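PDB 4AC1: endo-n-acetyl-beta-d-glucosaminidase from Hypocrea jecorina, which cleaves the chitobiose core of N-linked glycans between its two N-acetylglucosamines and is responsible for deglycosylating the cellulases of this fungus. Local coordinates for residues A[160-165]-A[200-205]; A[211-216]-A[244-249]. One frame throughout, in Å; residues are numbered along the deposited sequence. Where two conformers were deposited one is given.

Contact 1 (A[160-165]-A[200-205]). With ZN (zinc ion), chain I.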
loop_
_atom_site.group_PDB
_atom_site.type_symbol
_atom_site.label_atom_id
_atom_site.label_comp_id
_atom_site.label_asym_id
_atom_site.label_seq_id
_atom_site.Cartn_x
_atom_site.Cartn_y
_atom_site.Cartn_z
ATOM N N ALA A 160 14.286 -1.929 -5.730
ATOM C CA ALA A 160 14.712 -2.438 -4.417
ATOM C C ALA A 160 14.556 -3.949 -4.290
ATOM O O ALA A 160 15.158 -4.567 -3.408
ATOM C CB ALA A 160 13.973 -1.732 -3.298
ATOM N N LEU A 161 13.765 -4.533 -5.182
ATOM C CA LEU A 161 13.585 -5.987 -5.235
ATOM C C LEU A 161 14.480 -6.632 -6.300
ATOM O O LEU A 161 14.393 -7.838 -6.563
ATOM C CB LEU A 161 12.118 -6.345 -5.478
ATOM C CG LEU A 161 11.093 -5.792 -4.482
ATOM C CD1 LEU A 161 9.732 -6.388 -4.756
ATOM C CD2 LEU A 161 11.517 -6.005 -3.037
ATOM N N GLU A 162 15.338 -5.800 -6.898
ATOM C CA GLU A 162 16.291 -6.196 -7.943
ATOM C C GLU A 162 17.726 -5.818 -7.566
ATOM O O GLU A 162 18.538 -5.519 -8.449
ATOM C CB GLU A 162 15.926 -5.514 -9.261
ATOM C CG GLU A 162 14.532 -5.849 -9.762
ATOM C CD GLU A 162 14.058 -4.906 -10.855
ATOM O OE1 GLU A 162 13.619 -3.778 -10.551
ATOM O OE2 GLU A 162 14.137 -5.282 -12.041
ATOM N N ASP A 163 18.040 -5.820 -6.273
ATOM C CA ASP A 163 19.401 -5.531 -5.791
ATOM C C ASP A 163 19.904 -4.133 -6.180
ATOM O O ASP A 163 21.114 -3.922 -6.360
ATOM C CB ASP A 163 20.394 -6.615 -6.263
ATOM C CG ASP A 163 19.908 -8.031 -5.978
ATOM O OD1 ASP A 163 19.389 -8.274 -4.867
ATOM O OD2 ASP A 163 20.054 -8.909 -6.866
ATOM N N SER A 164 18.986 -3.176 -6.295
ATOM C CA SER A 164 19.322 -1.853 -6.810
ATOM C C SER A 164 18.632 -0.722 -6.015
ATOM O O SER A 164 18.345 -0.875 -4.825
ATOM C CB SER A 164 19.008 -1.798 -8.307
ATOM O OG SER A 164 19.545 -0.640 -8.912
ATOM N N SER A 165 18.386 0.409 -6.676
ATOM C CA SER A 165 17.916 1.620 -6.016
ATOM C C SER A 165 16.769 1.373 -5.060
ATOM O O SER A 165 15.788 0.713 -5.410
ATOM C CB SER A 165 17.514 2.674 -7.040
ATOM O OG SER A 165 18.585 2.888 -7.934
ATOM N N THR A 200 7.351 -6.893 -19.477
ATOM C CA THR A 200 7.475 -7.842 -18.380
ATOM C C THR A 200 8.847 -7.894 -17.715
ATOM O O THR A 200 9.016 -8.593 -16.717
ATOM C CB THR A 200 7.196 -9.265 -18.870
ATOM O OG1 THR A 200 8.130 -9.600 -19.904
ATOM C CG2 THR A 200 5.786 -9.391 -19.396
ATOM N N SER A 201 9.836 -7.185 -18.265
ATOM C CA SER A 201 11.225 -7.433 -17.868
ATOM C C SER A 201 11.493 -7.191 -16.382
ATOM O O SER A 201 12.140 -8.022 -15.719
ATOM C CB SER A 201 12.218 -6.674 -18.757
ATOM O OG SER A 201 12.048 -5.274 -18.636
ATOM N N ASP A 202 10.988 -6.079 -15.851
ATOM C CA ASP A 202 11.223 -5.769 -14.437
ATOM C C ASP A 202 10.547 -6.757 -13.482
ATOM O O ASP A 202 11.192 -7.282 -12.560
ATOM C CB ASP A 202 10.821 -4.326 -14.129
ATOM C CG ASP A 202 11.706 -3.301 -14.849
ATOM O OD1 ASP A 202 12.737 -3.697 -15.447
ATOM O OD2 ASP A 202 11.393 -2.093 -14.838
ATOM N N TYR A 203 9.265 -7.028 -13.720
ATOM C CA TYR A 203 8.528 -7.995 -12.916
ATOM C C TYR A 203 9.235 -9.359 -12.952
ATOM O O TYR A 203 9.429 -9.996 -11.909
ATOM C CB TYR A 203 7.071 -8.087 -13.398
ATOM C CG TYR A 203 6.117 -8.755 -12.429
ATOM C CD1 TYR A 203 6.086 -10.141 -12.285
ATOM C CD2 TYR A 203 5.235 -7.991 -11.662
ATOM C CE1 TYR A 203 5.209 -10.746 -11.394
ATOM C CE2 TYR A 203 4.347 -8.593 -10.771
ATOM C CZ TYR A 203 4.342 -9.969 -10.655
ATOM O OH TYR A 203 3.499 -10.616 -9.785
ATOM N N ASP A 204 9.643 -9.795 -14.146
ATOM C CA ASP A 204 10.362 -11.074 -14.291
ATOM C C ASP A 204 11.688 -11.090 -13.519
ATOM O O ASP A 204 12.053 -12.099 -12.917
ATOM C CB ASP A 204 10.661 -11.392 -15.766
ATOM C CG ASP A 204 9.415 -11.772 -16.591
ATOM O OD1 ASP A 204 8.366 -12.182 -16.052
ATOM O OD2 ASP A 204 9.515 -11.681 -17.831
ATOM N N ARG A 205 12.418 -9.977 -13.556
ATOM C CA ARG A 205 13.676 -9.863 -12.818
ATOM C C ARG A 205 13.448 -9.976 -11.299
ATOM O O ARG A 205 14.219 -10.622 -10.575
ATOM C CB ARG A 205 14.387 -8.558 -13.184
ATOM C CG ARG A 205 15.851 -8.482 -12.750
ATOM C CD ARG A 205 16.535 -7.197 -13.231
ATOM N NE ARG A 205 16.531 -7.073 -14.686
ATOM C CZ ARG A 205 15.775 -6.234 -15.388
ATOM N NH1 ARG A 205 14.925 -5.411 -14.789
ATOM N NH2 ARG A 205 15.866 -6.228 -16.713
HETATM ZN ZN ZN I . 19.923 -10.980 -6.371
HETATM O O HOH W 1 19.689 -10.856 -4.410
HETATM O O HOH W 2 21.966 -10.989 -6.188
HETATM O O HOH W 3 20.227 -11.335 -8.503
HETATM O O HOH W 4 20.011 -12.897 -6.178
#

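Contact 2 (A[211-216]-A[244-249])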
loop_
_atom_site.group_PDB
_atom_site.type_symbol
_atom_site.label_atom_id
_atom_site.label_comp_id
_atom_site.label_asym_id
_atom_site.label_seq_id
_atom_site.Cartn_x
_atom_site.Cartn_y
_atom_site.Cartn_z
ATOM N N PHE A 211 11.316 -13.274 -5.270
ATOM C CA PHE A 211 10.028 -12.754 -4.800
ATOM C C PHE A 211 8.918 -13.390 -5.619
ATOM O O PHE A 211 8.810 -13.128 -6.817
ATOM C CB PHE A 211 9.985 -11.217 -4.866
ATOM C CG PHE A 211 11.027 -10.556 -4.008
ATOM C CD1 PHE A 211 10.792 -10.317 -2.652
ATOM C CD2 PHE A 211 12.261 -10.201 -4.544
ATOM C CE1 PHE A 211 11.774 -9.733 -1.851
ATOM C CE2 PHE A 211 13.238 -9.614 -3.752
ATOM C CZ PHE A 211 12.997 -9.385 -2.402
ATOM N N ALA A 212 8.105 -14.228 -4.976
ATOM C CA ALA A 212 7.052 -14.983 -5.662
ATOM C C ALA A 212 6.033 -14.064 -6.318
ATOM O O ALA A 212 5.646 -13.045 -5.741
ATOM C CB ALA A 212 6.347 -15.922 -4.682
ATOM N N PRO A 213 5.580 -14.422 -7.527
ATOM C CA PRO A 213 4.544 -13.620 -8.178
ATOM C C PRO A 213 3.341 -13.324 -7.274
ATOM O O PRO A 213 2.825 -12.212 -7.278
ATOM C CB PRO A 213 4.113 -14.499 -9.360
ATOM C CG PRO A 213 5.331 -15.257 -9.703
ATOM C CD PRO A 213 6.010 -15.551 -8.383
ATOM N N ALA A 214 2.910 -14.309 -6.484
ATOM C CA ALA A 214 1.796 -14.117 -5.558
ATOM C C ALA A 214 2.043 -12.981 -4.569
ATOM O O ALA A 214 1.088 -12.395 -4.053
ATOM C CB ALA A 214 1.479 -15.421 -4.806
ATOM N N LYS A 215 3.308 -12.665 -4.301
ATOM C CA LYS A 215 3.628 -11.590 -3.353
ATOM C C LYS A 215 4.066 -10.288 -4.013
ATOM O O LYS A 215 4.383 -9.333 -3.313
ATOM C CB LYS A 215 4.699 -12.044 -2.371
ATOM C CG LYS A 215 4.313 -13.255 -1.569
ATOM C CD LYS A 215 5.460 -13.613 -0.663
ATOM C CE LYS A 215 5.318 -12.800 0.584
ATOM N NZ LYS A 215 6.319 -13.142 1.623
ATOM N N VAL A 216 4.090 -10.240 -5.341
ATOM C CA VAL A 216 4.498 -9.013 -6.037
ATOM C C VAL A 216 3.275 -8.375 -6.703
ATOM O O VAL A 216 2.793 -8.842 -7.739
ATOM C CB VAL A 216 5.628 -9.273 -7.063
ATOM C CG1 VAL A 216 6.073 -7.959 -7.683
ATOM C CG2 VAL A 216 6.802 -9.958 -6.387
ATOM N N SER A 244 0.374 -15.423 -18.418
ATOM C CA SER A 244 0.743 -16.582 -19.253
ATOM C C SER A 244 1.971 -17.324 -18.698
ATOM O O SER A 244 2.107 -18.545 -18.879
ATOM C CB SER A 244 0.943 -16.172 -20.713
ATOM O OG SER A 244 2.228 -15.630 -20.939
ATOM N N GLU A 245 2.844 -16.585 -18.013
ATOM C CA GLU A 245 4.042 -17.143 -17.383
ATOM C C GLU A 245 3.742 -17.780 -16.032
ATOM O O GLU A 245 4.220 -18.880 -15.745
ATOM C CB GLU A 245 5.086 -16.049 -17.137
ATOM C CG GLU A 245 5.642 -15.346 -18.351
ATOM C CD GLU A 245 6.785 -14.427 -17.960
ATOM O OE1 GLU A 245 6.508 -13.282 -17.566
ATOM O OE2 GLU A 245 7.950 -14.874 -17.989
ATOM N N TYR A 246 2.979 -17.070 -15.198
ATOM C CA TYR A 246 2.871 -17.400 -13.775
ATOM C C TYR A 246 1.512 -17.928 -13.340
ATOM O O TYR A 246 1.395 -18.438 -12.225
ATOM C CB TYR A 246 3.270 -16.190 -12.908
ATOM C CG TYR A 246 4.645 -15.640 -13.245
ATOM C CD1 TYR A 246 5.775 -16.442 -13.134
ATOM C CD2 TYR A 246 4.809 -14.326 -13.702
ATOM C CE1 TYR A 246 7.041 -15.959 -13.453
ATOM C CE2 TYR A 246 6.088 -13.824 -14.022
ATOM C CZ TYR A 246 7.193 -14.663 -13.905
ATOM O OH TYR A 246 8.457 -14.194 -14.224
ATOM N N GLY A 247 0.497 -17.785 -14.191
ATOM C CA GLY A 247 -0.866 -18.190 -13.842
ATOM C C GLY A 247 -1.608 -17.164 -13.009
ATOM O O GLY A 247 -2.709 -16.738 -13.363
ATOM N N GLN A 248 -0.998 -16.772 -11.895
ATOM C CA GLN A 248 -1.554 -15.737 -11.024
ATOM C C GLN A 248 -0.446 -14.755 -10.666
ATOM O O GLN A 248 0.663 -15.176 -10.332
ATOM C CB GLN A 248 -2.106 -16.339 -9.728
ATOM C CG GLN A 248 -3.192 -17.405 -9.901
ATOM C CD GLN A 248 -3.775 -17.870 -8.577
ATOM O OE1 GLN A 248 -3.100 -18.533 -7.787
ATOM N NE2 GLN A 248 -5.022 -17.505 -8.316
ATOM N N ILE A 249 -0.739 -13.458 -10.759
ATOM C CA ILE A 249 0.142 -12.423 -10.208
ATOM C C ILE A 249 -0.443 -11.882 -8.897
ATOM O O ILE A 249 -1.622 -12.090 -8.586
ATOM C CB ILE A 249 0.403 -11.257 -11.208
ATOM C CG1 ILE A 249 -0.908 -10.552 -11.612
ATOM C CG2 ILE A 249 1.215 -11.750 -12.407
ATOM C CD1 ILE A 249 -0.738 -9.100 -12.098
#

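Contact 1 (A[160-165]-A[200-205])
Glu162 and Arg205 are the residues whose backbones come nearest, with Glu162 CA 6.6 Å from Arg205 CA. Glu162 lies in the loop after strand 151-154. Arg205 lies on helix 201-208, where its N bonds to Ser201 O one turn back. Both side chains start toward the other segment and meet roughly at right angles. Glu162 is extended beyond CG. Arg205 leaves with CG anti to its backbone N (chi1 -166°) and bends at chi3, which curls the guanidinium back along its own helix. Arg205 NH1 donates to Glu162 OE2 at 2.9 Å and 162°, a nearly straight bond. The nitrogen approaches the oxygen almost head-on, in line with its C-O bond, and the oxygen lies at the guanidinium edge. Carboxylate and guanidinium planes are 23° apart. In this beta/alpha barrel of family 18, the salt bridge ties a loop after one strand to the helix that follows the next strand, 185-189. The same nitrogen, Arg205 NH1, also donates to Asp202 OD1 at 2.9 Å. That bond arrives on the anti side of the Asp202 carboxylate and well out of its plane. One NH1 thus serves two acids, and its charge probably offsets the repulsion between Glu162 OE2 and Asp202 OD1, which are 4.0 Å apart. The other oxygen of this carboxylate, Asp202 OD2, is hydrogen-bonded to Ser196 N. Next to Glu162, Asp163 OD2 binds a zinc ion at 2.1 Å, together with Asn209 OD1 and four waters. Asp163 OD1 accepts a hydrogen bond from one of these waters.

Contact 2 (A[211-216]-A[244-249])
Pro213 sets the edge of its ring over one face of Tyr246. The touching atom is Pro213 CG, 3.9 Å from the centroid of the Tyr246 ring and 25° off its normal. This is a CH-pi contact, offset toward the CB end of the aromatic ring: Pro213 CG is 3.6 Å from Tyr246 CG. On the opposite face Glu245 CB lies over the ring centre, 3.7 Å above the plane, so the ring is held between the proline and its own helix. Tyr246 CG is anti to the carbonyl carbon (chi1 -54°), which turns the ring toward the proline. The partner of its hydroxyl is Asp204 of helix 201-208. Pro213 also meets main chain: its CB is 3.6 Å from Gln248 O. The CA atoms of Pro213 and Ile249 are only 5.0 Å apart, yet the isoleucine side chain runs off to pack on Ile239 and Leu242 of helix 232-246 and Tyr203 of helix 201-208. Pro213 O accepts from Val216 N at 3.0 Å, closing its own 3-10 turn. Gly247, with a positive phi of 81°, takes the chain out of helix 232-246 and brings Gln248 and Ile249 alongside the proline. Gln248 and Ala214 both touch Leu2 near the chain start. The segments contain two neighbouring helix-to-strand connections, leading into the parallel strands 216-221 and 251-255. These are successive beta-alpha units of the TIM barrel of family 18, and the contact joins the turns that enter two adjacent strands.

In the fold
The contacts follow one another along the chain, contact 1 closing before contact 2 opens. Their centres are 14 Å apart on the same side of the chain's centre. Helix 201-208 lies between them: it carries residues 201-205 of contact 1, and the chain after it forms residues 211-216 of contact 2. The two contacts touch directly. Asp204 OD1 is 2.7 Å from Tyr246 OH, a probable hydrogen bond. Tyr203 OH, hydrogen-bonded to Val216 O, lies close to Pro213 O and Ile249 CB. Together they link a zinc-bearing strand-to-helix loop, helix 201-208 and the end of helix 232-246.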